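Rab3 interacting molecule variant 2 (Drosophila melanogaster, PDB 4TS6) probably works as a Rab3-interacting scaffold of the presynaptic active zone that supports neurotransmitter release, and is represented here by its C2A domain. Local coordinates at residues D108-D116 against D124-Q132; R44-P54 against R92-Y101. All blocks are in the same frame, centred on the assembly; numbering follows the deposited sequence. Where two conformers were deposited one is given.

Interaction 1 of 2, residues D108-D116 against D124-Q132; sequences DFIGEVVID and DEAEWYQLQ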
loop_
_atom_site.group_PDB
_atom_site.type_symbol
_atom_site.label_atom_id
_atom_site.label_comp_id
_atom_site.label_asym_id
_atom_site.label_seq_id
_atom_site.Cartn_x
_atom_site.Cartn_y
_atom_site.Cartn_z
ATOM N N ASP A 108 11.216 -0.649 -10.378
ATOM C CA ASP A 108 12.147 -0.519 -9.264
ATOM C C ASP A 108 11.391 -0.387 -7.959
ATOM O O ASP A 108 10.386 0.327 -7.885
ATOM C CB ASP A 108 13.050 0.708 -9.458
ATOM C CG ASP A 108 14.122 0.488 -10.505
ATOM O OD1 ASP A 108 14.745 -0.597 -10.510
ATOM O OD2 ASP A 108 14.355 1.409 -11.320
ATOM N N PHE A 109 11.879 -1.094 -6.943
ATOM C CA PHE A 109 11.319 -1.038 -5.602
ATOM C C PHE A 109 11.576 0.344 -4.975
ATOM O O PHE A 109 12.705 0.839 -4.980
ATOM C CB PHE A 109 11.941 -2.163 -4.757
ATOM C CG PHE A 109 11.574 -2.114 -3.283
ATOM C CD1 PHE A 109 10.370 -2.614 -2.834
ATOM C CD2 PHE A 109 12.460 -1.593 -2.358
ATOM C CE1 PHE A 109 10.046 -2.583 -1.474
ATOM C CE2 PHE A 109 12.135 -1.550 -1.014
ATOM C CZ PHE A 109 10.933 -2.047 -0.576
ATOM N N ILE A 110 10.537 0.982 -4.452
ATOM C CA ILE A 110 10.721 2.295 -3.836
ATOM C C ILE A 110 10.748 2.175 -2.311
ATOM O O ILE A 110 11.525 2.846 -1.642
ATOM C CB ILE A 110 9.576 3.272 -4.204
ATOM C CG1 ILE A 110 9.550 3.562 -5.696
ATOM C CG2 ILE A 110 9.742 4.603 -3.450
ATOM C CD1 ILE A 110 8.389 4.475 -6.097
ATOM N N GLY A 111 9.883 1.329 -1.768
ATOM C CA GLY A 111 9.754 1.208 -0.322
ATOM C C GLY A 111 8.493 0.466 0.045
ATOM O O GLY A 111 7.631 0.222 -0.804
ATOM N N GLU A 112 8.358 0.131 1.326
ATOM C CA GLU A 112 7.247 -0.701 1.749
ATOM C C GLU A 112 6.764 -0.240 3.111
ATOM O O GLU A 112 7.503 0.395 3.866
ATOM C CB GLU A 112 7.683 -2.180 1.841
ATOM C CG GLU A 112 8.713 -2.413 2.956
ATOM C CD GLU A 112 8.985 -3.880 3.227
ATOM O OE1 GLU A 112 9.560 -4.191 4.300
ATOM O OE2 GLU A 112 8.638 -4.716 2.367
ATOM N N VAL A 113 5.501 -0.537 3.391
ATOM C CA VAL A 113 4.920 -0.325 4.707
ATOM C C VAL A 113 4.272 -1.646 5.030
ATOM O O VAL A 113 3.489 -2.171 4.237
ATOM C CB VAL A 113 3.866 0.800 4.689
ATOM C CG1 VAL A 113 3.082 0.826 5.995
ATOM C CG2 VAL A 113 4.537 2.160 4.466
ATOM N N VAL A 114 4.646 -2.221 6.165
ATOM C CA VAL A 114 4.083 -3.500 6.557
ATOM C C VAL A 114 3.337 -3.318 7.864
ATOM O O VAL A 114 3.899 -2.830 8.852
ATOM C CB VAL A 114 5.164 -4.586 6.703
ATOM C CG1 VAL A 114 4.527 -5.910 7.090
ATOM C CG2 VAL A 114 5.905 -4.756 5.396
ATOM N N ILE A 115 2.064 -3.681 7.866
ATOM C CA ILE A 115 1.257 -3.461 9.062
ATOM C C ILE A 115 0.919 -4.766 9.767
ATOM O O ILE A 115 0.418 -5.693 9.141
ATOM C CB ILE A 115 0.002 -2.640 8.734
ATOM C CG1 ILE A 115 0.436 -1.205 8.360
ATOM C CG2 ILE A 115 -0.939 -2.601 9.928
ATOM C CD1 ILE A 115 -0.658 -0.344 7.768
ATOM N N ASP A 116 1.235 -4.838 11.061
ATOM C CA ASP A 116 0.879 -5.986 11.899
ATOM C C ASP A 116 -0.566 -5.779 12.372
ATOM O O ASP A 116 -0.815 -5.059 13.336
ATOM C CB ASP A 116 1.836 -6.087 13.097
ATOM C CG ASP A 116 1.820 -7.469 13.768
ATOM O OD1 ASP A 116 0.811 -8.204 13.650
ATOM O OD2 ASP A 116 2.827 -7.815 14.427
ATOM N N ASP A 124 -10.387 3.441 10.191
ATOM C CA ASP A 124 -10.450 4.247 8.969
ATOM C C ASP A 124 -9.896 5.661 9.120
ATOM O O ASP A 124 -10.211 6.546 8.329
ATOM C CB ASP A 124 -11.866 4.264 8.373
ATOM C CG ASP A 124 -11.875 3.913 6.890
ATOM O OD1 ASP A 124 -11.027 3.089 6.480
ATOM O OD2 ASP A 124 -12.711 4.457 6.132
ATOM N N GLU A 125 -9.068 5.864 10.139
ATOM C CA GLU A 125 -8.360 7.128 10.316
ATOM C C GLU A 125 -7.231 7.123 9.297
ATOM O O GLU A 125 -6.565 6.108 9.139
ATOM C CB GLU A 125 -7.790 7.203 11.741
ATOM C CG GLU A 125 -7.138 8.532 12.151
ATOM C CD GLU A 125 -6.814 8.608 13.655
ATOM O OE1 GLU A 125 -6.543 7.557 14.281
ATOM O OE2 GLU A 125 -6.835 9.727 14.211
ATOM N N ALA A 126 -7.029 8.241 8.598
ATOM C CA ALA A 126 -5.858 8.395 7.741
ATOM C C ALA A 126 -4.619 8.503 8.615
ATOM O O ALA A 126 -4.607 9.256 9.583
ATOM C CB ALA A 126 -5.997 9.613 6.873
ATOM N N GLU A 127 -3.591 7.727 8.298
ATOM C CA GLU A 127 -2.348 7.755 9.062
ATOM C C GLU A 127 -1.162 7.771 8.105
ATOM O O GLU A 127 -1.283 7.314 6.983
ATOM C CB GLU A 127 -2.255 6.521 9.957
ATOM C CG GLU A 127 -3.312 6.443 11.043
ATOM C CD GLU A 127 -3.065 5.284 11.997
ATOM O OE1 GLU A 127 -2.044 4.581 11.818
ATOM O OE2 GLU A 127 -3.888 5.083 12.922
ATOM N N TRP A 128 -0.023 8.293 8.552
ATOM C CA TRP A 128 1.169 8.324 7.718
ATOM C C TRP A 128 2.210 7.312 8.169
ATOM O O TRP A 128 2.505 7.197 9.356
ATOM C CB TRP A 128 1.784 9.714 7.724
ATOM C CG TRP A 128 0.969 10.734 7.006
ATOM C CD1 TRP A 128 -0.009 11.535 7.539
ATOM C CD2 TRP A 128 1.074 11.095 5.624
ATOM N NE1 TRP A 128 -0.523 12.358 6.563
ATOM C CE2 TRP A 128 0.137 12.119 5.384
ATOM C CE3 TRP A 128 1.875 10.648 4.563
ATOM C CZ2 TRP A 128 -0.034 12.693 4.123
ATOM C CZ3 TRP A 128 1.712 11.229 3.311
ATOM C CH2 TRP A 128 0.766 12.238 3.103
ATOM N N TYR A 129 2.774 6.584 7.208
ATOM C CA TYR A 129 3.760 5.560 7.513
ATOM C C TYR A 129 5.037 5.786 6.727
ATOM O O TYR A 129 5.003 5.991 5.508
ATOM C CB TYR A 129 3.198 4.189 7.156
ATOM C CG TYR A 129 1.970 3.820 7.948
ATOM C CD1 TYR A 129 0.708 4.198 7.524
ATOM C CD2 TYR A 129 2.077 3.091 9.119
ATOM C CE1 TYR A 129 -0.423 3.858 8.254
ATOM C CE2 TYR A 129 0.961 2.744 9.847
ATOM C CZ TYR A 129 -0.285 3.127 9.411
ATOM O OH TYR A 129 -1.391 2.776 10.145
ATOM N N GLN A 130 6.160 5.718 7.428
ATOM C CA GLN A 130 7.466 5.921 6.818
ATOM C C GLN A 130 7.752 4.743 5.898
ATOM O O GLN A 130 7.588 3.595 6.302
ATOM C CB GLN A 130 8.528 5.978 7.912
ATOM C CG GLN A 130 9.828 6.575 7.462
ATOM C CD GLN A 130 9.672 8.031 7.076
ATOM O OE1 GLN A 130 8.892 8.768 7.687
ATOM N NE2 GLN A 130 10.399 8.452 6.049
ATOM N N LEU A 131 8.149 5.007 4.658
ATOM C CA LEU A 131 8.506 3.900 3.769
ATOM C C LEU A 131 9.793 3.268 4.301
ATOM O O LEU A 131 10.685 3.978 4.772
ATOM C CB LEU A 131 8.709 4.385 2.332
ATOM C CG LEU A 131 7.454 4.761 1.541
ATOM C CD1 LEU A 131 7.820 5.239 0.141
ATOM C CD2 LEU A 131 6.523 3.583 1.431
ATOM N N GLN A 132 9.869 1.941 4.257
ATOM C CA GLN A 132 11.026 1.219 4.786
ATOM C C GLN A 132 11.715 0.445 3.672
ATOM O O GLN A 132 11.095 0.113 2.659
ATOM C CB GLN A 132 10.593 0.248 5.886
ATOM C CG GLN A 132 9.844 0.907 7.036
ATOM C CD GLN A 132 10.769 1.571 8.029
ATOM O OE1 GLN A 132 11.939 1.215 8.133
ATOM N NE2 GLN A 132 10.246 2.541 8.772
ATOM O OXT GLN A 132 12.899 0.128 3.760
#
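Glu112 and Gln132 pair through their backbones: Glu112 N donates to Gln132 O (3.0 Å), in the carbonyl plane and on a lone pair, and Gln132 N returns a straighter bond to Glu112 O (2.9 Å). The pair joins the two sheets of the C2 beta sandwich at one margin, because strand 108-116 is the outermost of one sheet and strand 123-130 the outermost of the other. Within this contact the strands run at 122° to each other, and the two bonds fall at the chain terminus, just past the end of strand 123-130. Gln132 O has a further neighbour in Gly111 CA, 3.4 Å away, a CA-H...O contact. Ile110 and Gly111 form a classic beta bulge opposite Leu98, and glycine's missing side chain matters here, since a beta carbon would run into Leu131 CB. Beside it, Leu131 spreads its methyls, CD1 touching Ile110 CG2 and CD2 touching Val113 CG2 (3.9 Å).

Further along the same margin, the Tyr129 side chain meets Val113 and Ile115 of strand 108-116. Val113, with CG1 anti to its backbone N (chi1 169°), brings both methyls to Tyr129 CB, while its side chain crosses that of the tyrosine at about a right angle. The phenol oxygen is hydrogen-bonded to His120, which, with the Val113 contact at CB, probably limits the turning of the ring. Replacing Tyr129 by alanine would probably leave His120 without this partner and open a gap beside Val113 and Ile115. Ile115 CD1 sits over one face of the Tyr129 ring, 4.2 Å from its centroid and displaced from the centre, nearest to CZ.

Interaction 2 of 2, residues R44-P54 against R92-Y101; sequences RNPYAKVFLLP and RLLEVTLWDY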
loop_
_atom_site.group_PDB
_atom_site.type_symbol
_atom_site.label_atom_id
_atom_site.label_comp_id
_atom_site.label_asym_id
_atom_site.label_seq_id
_atom_site.Cartn_x
_atom_site.Cartn_y
_atom_site.Cartn_z
ATOM N N ARG A 44 9.519 9.799 -10.672
ATOM C CA ARG A 44 9.107 8.411 -10.711
ATOM C C ARG A 44 7.696 8.280 -11.270
ATOM O O ARG A 44 6.985 9.273 -11.443
ATOM C CB ARG A 44 9.189 7.825 -9.304
ATOM C CG ARG A 44 10.587 7.921 -8.735
ATOM C CD ARG A 44 10.790 7.018 -7.541
ATOM N NE ARG A 44 12.140 7.174 -7.009
ATOM C CZ ARG A 44 13.139 6.331 -7.236
ATOM N NH1 ARG A 44 14.334 6.565 -6.711
ATOM N NH2 ARG A 44 12.948 5.257 -7.992
ATOM N N ASN A 45 7.307 7.043 -11.549
ATOM C CA ASN A 45 5.955 6.721 -11.973
ATOM C C ASN A 45 5.439 5.670 -11.024
ATOM O O ASN A 45 5.429 4.477 -11.352
ATOM C CB ASN A 45 5.944 6.159 -13.393
ATOM C CG ASN A 45 6.630 7.072 -14.385
ATOM O OD1 ASN A 45 6.205 8.207 -14.588
ATOM N ND2 ASN A 45 7.686 6.575 -15.026
ATOM N N PRO A 46 5.007 6.108 -9.839
ATOM C CA PRO A 46 4.683 5.247 -8.701
ATOM C C PRO A 46 3.333 4.528 -8.783
ATOM O O PRO A 46 2.340 5.120 -9.199
ATOM C CB PRO A 46 4.659 6.235 -7.506
ATOM C CG PRO A 46 5.189 7.554 -8.032
ATOM C CD PRO A 46 4.889 7.540 -9.501
ATOM N N TYR A 47 3.318 3.256 -8.397
ATOM C CA TYR A 47 2.088 2.510 -8.138
ATOM C C TYR A 47 2.361 1.654 -6.938
ATOM O O TYR A 47 3.522 1.458 -6.558
ATOM C CB TYR A 47 1.671 1.612 -9.307
ATOM C CG TYR A 47 2.662 0.513 -9.649
ATOM C CD1 TYR A 47 3.743 0.757 -10.487
ATOM C CD2 TYR A 47 2.502 -0.774 -9.148
ATOM C CE1 TYR A 47 4.646 -0.266 -10.824
ATOM C CE2 TYR A 47 3.397 -1.790 -9.464
ATOM C CZ TYR A 47 4.460 -1.535 -10.301
ATOM O OH TYR A 47 5.340 -2.566 -10.615
ATOM N N ALA A 48 1.295 1.131 -6.334
ATOM C CA ALA A 48 1.473 0.336 -5.138
ATOM C C ALA A 48 0.873 -1.033 -5.326
ATOM O O ALA A 48 -0.102 -1.204 -6.054
ATOM C CB ALA A 48 0.855 1.036 -3.935
ATOM N N LYS A 49 1.480 -2.019 -4.681
ATOM C CA LYS A 49 0.914 -3.345 -4.657
ATOM C C LYS A 49 0.588 -3.648 -3.207
ATOM O O LYS A 49 1.326 -3.253 -2.307
ATOM C CB LYS A 49 1.926 -4.361 -5.201
ATOM C CG LYS A 49 1.454 -5.090 -6.441
ATOM C CD LYS A 49 2.544 -5.249 -7.494
ATOM C CE LYS A 49 3.586 -6.292 -7.129
ATOM N NZ LYS A 49 4.440 -6.652 -8.316
ATOM N N VAL A 50 -0.517 -4.348 -2.968
ATOM C CA VAL A 50 -0.895 -4.676 -1.592
ATOM C C VAL A 50 -1.166 -6.166 -1.527
ATOM O O VAL A 50 -1.819 -6.715 -2.420
ATOM C CB VAL A 50 -2.180 -3.952 -1.182
ATOM C CG1 VAL A 50 -2.512 -4.211 0.292
ATOM C CG2 VAL A 50 -2.049 -2.461 -1.445
ATOM N N PHE A 51 -0.660 -6.820 -0.479
ATOM C CA PHE A 51 -0.962 -8.233 -0.246
ATOM C C PHE A 51 -1.439 -8.389 1.170
ATOM O O PHE A 51 -0.949 -7.686 2.058
ATOM C CB PHE A 51 0.299 -9.081 -0.400
ATOM C CG PHE A 51 0.648 -9.385 -1.818
ATOM C CD1 PHE A 51 1.427 -8.511 -2.554
ATOM C CD2 PHE A 51 0.195 -10.548 -2.414
ATOM C CE1 PHE A 51 1.754 -8.798 -3.881
ATOM C CE2 PHE A 51 0.516 -10.846 -3.729
ATOM C CZ PHE A 51 1.296 -9.965 -4.458
ATOM N N LEU A 52 -2.372 -9.309 1.402
ATOM C CA LEU A 52 -2.712 -9.655 2.788
ATOM C C LEU A 52 -2.031 -10.969 3.100
ATOM O O LEU A 52 -2.555 -12.037 2.768
ATOM C CB LEU A 52 -4.227 -9.783 2.967
ATOM C CG LEU A 52 -4.713 -10.124 4.376
ATOM C CD1 LEU A 52 -4.321 -9.001 5.341
ATOM C CD2 LEU A 52 -6.209 -10.328 4.375
ATOM N N LEU A 53 -0.855 -10.893 3.723
ATOM C CA LEU A 53 -0.010 -12.071 3.934
ATOM C C LEU A 53 -0.563 -12.920 5.078
ATOM O O LEU A 53 -1.223 -12.382 5.969
ATOM C CB LEU A 53 1.434 -11.647 4.229
ATOM C CG LEU A 53 2.137 -10.820 3.159
ATOM C CD1 LEU A 53 3.557 -10.534 3.613
ATOM C CD2 LEU A 53 2.147 -11.585 1.867
ATOM N N PRO A 54 -0.267 -14.245 5.094
ATOM C CA PRO A 54 0.667 -15.037 4.277
ATOM C C PRO A 54 0.280 -15.308 2.813
ATOM O O PRO A 54 1.165 -15.682 2.035
ATOM C CB PRO A 54 0.775 -16.361 5.051
ATOM C CG PRO A 54 -0.520 -16.457 5.811
ATOM C CD PRO A 54 -0.812 -15.037 6.217
ATOM N N ARG A 92 -1.803 -12.046 10.625
ATOM C CA ARG A 92 -1.631 -11.607 9.240
ATOM C C ARG A 92 -0.966 -10.243 9.133
ATOM O O ARG A 92 -0.962 -9.461 10.090
ATOM C CB ARG A 92 -2.959 -11.601 8.492
ATOM C CG ARG A 92 -3.662 -12.928 8.563
ATOM C CD ARG A 92 -4.582 -13.100 7.388
ATOM N NE ARG A 92 -5.616 -14.070 7.719
ATOM C CZ ARG A 92 -6.475 -14.581 6.843
ATOM N NH1 ARG A 92 -6.414 -14.217 5.564
ATOM N NH2 ARG A 92 -7.387 -15.457 7.255
ATOM N N LEU A 93 -0.393 -9.968 7.962
ATOM C CA LEU A 93 0.314 -8.709 7.736
ATOM C C LEU A 93 -0.243 -8.060 6.487
ATOM O O LEU A 93 -0.466 -8.737 5.493
ATOM C CB LEU A 93 1.808 -8.955 7.527
ATOM C CG LEU A 93 2.590 -9.574 8.679
ATOM C CD1 LEU A 93 4.047 -9.747 8.282
ATOM C CD2 LEU A 93 2.486 -8.711 9.904
ATOM N N LEU A 94 -0.480 -6.754 6.532
ATOM C CA LEU A 94 -0.793 -6.036 5.296
ATOM C C LEU A 94 0.524 -5.485 4.759
ATOM O O LEU A 94 1.188 -4.699 5.428
ATOM C CB LEU A 94 -1.770 -4.889 5.551
ATOM C CG LEU A 94 -2.360 -4.251 4.288
ATOM C CD1 LEU A 94 -3.358 -5.201 3.675
ATOM C CD2 LEU A 94 -3.013 -2.911 4.604
ATOM N N GLU A 95 0.912 -5.913 3.562
ATOM C CA GLU A 95 2.205 -5.533 2.994
ATOM C C GLU A 95 1.917 -4.635 1.807
ATOM O O GLU A 95 1.351 -5.085 0.807
ATOM C CB GLU A 95 2.974 -6.784 2.533
ATOM C CG GLU A 95 4.416 -6.516 2.050
ATOM C CD GLU A 95 4.986 -7.669 1.229
ATOM O OE1 GLU A 95 5.940 -8.352 1.700
ATOM O OE2 GLU A 95 4.482 -7.882 0.102
ATOM N N VAL A 96 2.277 -3.360 1.931
ATOM C CA VAL A 96 2.058 -2.390 0.864
ATOM C C VAL A 96 3.425 -2.013 0.321
ATOM O O VAL A 96 4.287 -1.524 1.059
ATOM C CB VAL A 96 1.369 -1.108 1.386
ATOM C CG1 VAL A 96 1.134 -0.128 0.223
ATOM C CG2 VAL A 96 0.046 -1.440 2.103
ATOM N N THR A 97 3.634 -2.239 -0.968
ATOM C CA THR A 97 4.931 -1.960 -1.558
ATOM C C THR A 97 4.783 -0.945 -2.679
ATOM O O THR A 97 3.914 -1.093 -3.536
ATOM C CB THR A 97 5.565 -3.237 -2.115
ATOM O OG1 THR A 97 5.595 -4.246 -1.095
ATOM C CG2 THR A 97 6.965 -2.962 -2.583
ATOM N N LEU A 98 5.627 0.086 -2.666
ATOM C CA LEU A 98 5.652 1.074 -3.746
ATOM C C LEU A 98 6.707 0.707 -4.776
ATOM O O LEU A 98 7.832 0.345 -4.421
ATOM C CB LEU A 98 5.956 2.480 -3.213
ATOM C CG LEU A 98 4.755 3.394 -2.982
ATOM C CD1 LEU A 98 3.763 2.697 -2.106
ATOM C CD2 LEU A 98 5.168 4.711 -2.345
ATOM N N TRP A 99 6.344 0.879 -6.043
ATOM C CA TRP A 99 7.174 0.512 -7.177
ATOM C C TRP A 99 7.218 1.658 -8.164
ATOM O O TRP A 99 6.254 2.412 -8.270
ATOM C CB TRP A 99 6.551 -0.687 -7.860
ATOM C CG TRP A 99 6.503 -1.897 -6.970
ATOM C CD1 TRP A 99 5.478 -2.292 -6.154
ATOM C CD2 TRP A 99 7.548 -2.852 -6.801
ATOM N NE1 TRP A 99 5.830 -3.450 -5.495
ATOM C CE2 TRP A 99 7.101 -3.809 -5.871
ATOM C CE3 TRP A 99 8.825 -2.999 -7.358
ATOM C CZ2 TRP A 99 7.884 -4.902 -5.484
ATOM C CZ3 TRP A 99 9.602 -4.078 -6.968
ATOM C CH2 TRP A 99 9.130 -5.013 -6.044
ATOM N N ASP A 100 8.327 1.777 -8.888
ATOM C CA ASP A 100 8.507 2.849 -9.862
ATOM C C ASP A 100 8.329 2.176 -11.201
ATOM O O ASP A 100 9.109 1.305 -11.559
ATOM C CB ASP A 100 9.907 3.440 -9.726
ATOM C CG ASP A 100 10.153 4.607 -10.666
ATOM O OD1 ASP A 100 9.195 5.095 -11.308
ATOM O OD2 ASP A 100 11.320 5.052 -10.770
ATOM N N TYR A 101 7.257 2.509 -11.908
ATOM C CA TYR A 101 7.013 1.891 -13.205
ATOM C C TYR A 101 8.051 2.327 -14.239
ATOM O O TYR A 101 8.196 3.521 -14.544
ATOM C CB TYR A 101 5.596 2.194 -13.686
ATOM C CG TYR A 101 5.338 1.812 -15.119
ATOM C CD1 TYR A 101 5.188 0.485 -15.488
ATOM C CD2 TYR A 101 5.219 2.780 -16.100
ATOM C CE1 TYR A 101 4.944 0.130 -16.814
ATOM C CE2 TYR A 101 4.973 2.440 -17.417
ATOM C CZ TYR A 101 4.836 1.113 -17.766
ATOM O OH TYR A 101 4.588 0.780 -19.074
HETATM O O HOH W 1 -4.460 -13.754 3.913
#
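Tyr47 carries its CG between the backbone N and the carbonyl carbon (chi1 63°), which folds the phenol ring back over Trp99; the tryptophan offers CB to one face of that ring, 3.7 Å from the centroid. The phenol and the five-membered ring of Trp99 lie at 21° to each other and are displaced until they scarcely overlap, and the close touch is this CH-pi contact rather than a stack. Tyr47 OH reaches on to Asn107. Lys49, bent along its chain, brings NZ over the same five-membered ring, 4.8 Å from the centroid, in a cation-pi interaction.

Asp100, with CG anti to its backbone N (chi1 -177°), reaches back to the loop before the neighbouring strand. There OD1 takes an almost straight bond from Asn45 N (2.7 Å) on its syn side, though well out of the carboxylate plane, while OD2 meets Arg44 NH2 at 3.2 Å in a weak hydrogen bond that forms part of a salt bridge. Arg38 supplies a second charge to OD2, so the buried carboxylate is probably stabilised as an anion; Arg44 NE bonds to Ser36 O. Asn45 also grips Tyr101, accepting its N-H at O (2.7 Å) and donating ND2 to Tyr101 O (3.1 Å), with the acceptor lying in the amide plane, while OD1 accepts from Thr69 N.

Strands 46-53 and 93-100 are antiparallel neighbours at the middle of one sheet of the C2 sandwich, in regular register from Pro46-Asp100 to Leu53-Leu93. Ala48, Val50, Leu94, Val96 and Leu98 point into the interior towards strand 24-33 and Tyr81 of the other sheet; Val50 CG1 packs on Leu94 CD1 at 3.6 Å. On the outward face, Glu95 lies alongside Phe51 and pairs with Arg56. Near the far end, a water donates to Leu52 O (2.8 Å) and accepts a weak bond from Arg92 NH1.

Overall arrangement
The two contacts follow one another along the chain, their centres about 9 Å apart, and meet through the pairing of strand 93-100 with strand 108-116. Asp108 O lies 2.7 Å from Asp100 N and Gly111 O lies 2.7 Å from Leu98 N, both probable hydrogen bonds. Interaction 2 thus forms the middle of one sheet, whereas interaction 1 closes that sheet's margin against the opposite one. Leu98 belongs to both settings: it packs on Ala48 within interaction 2 and touches Ile110 and Leu131 of interaction 1. On the outer face of interaction 2, a glycerol, probably from the crystallisation liquor, sits about 4 Å from the side chain of Trp99.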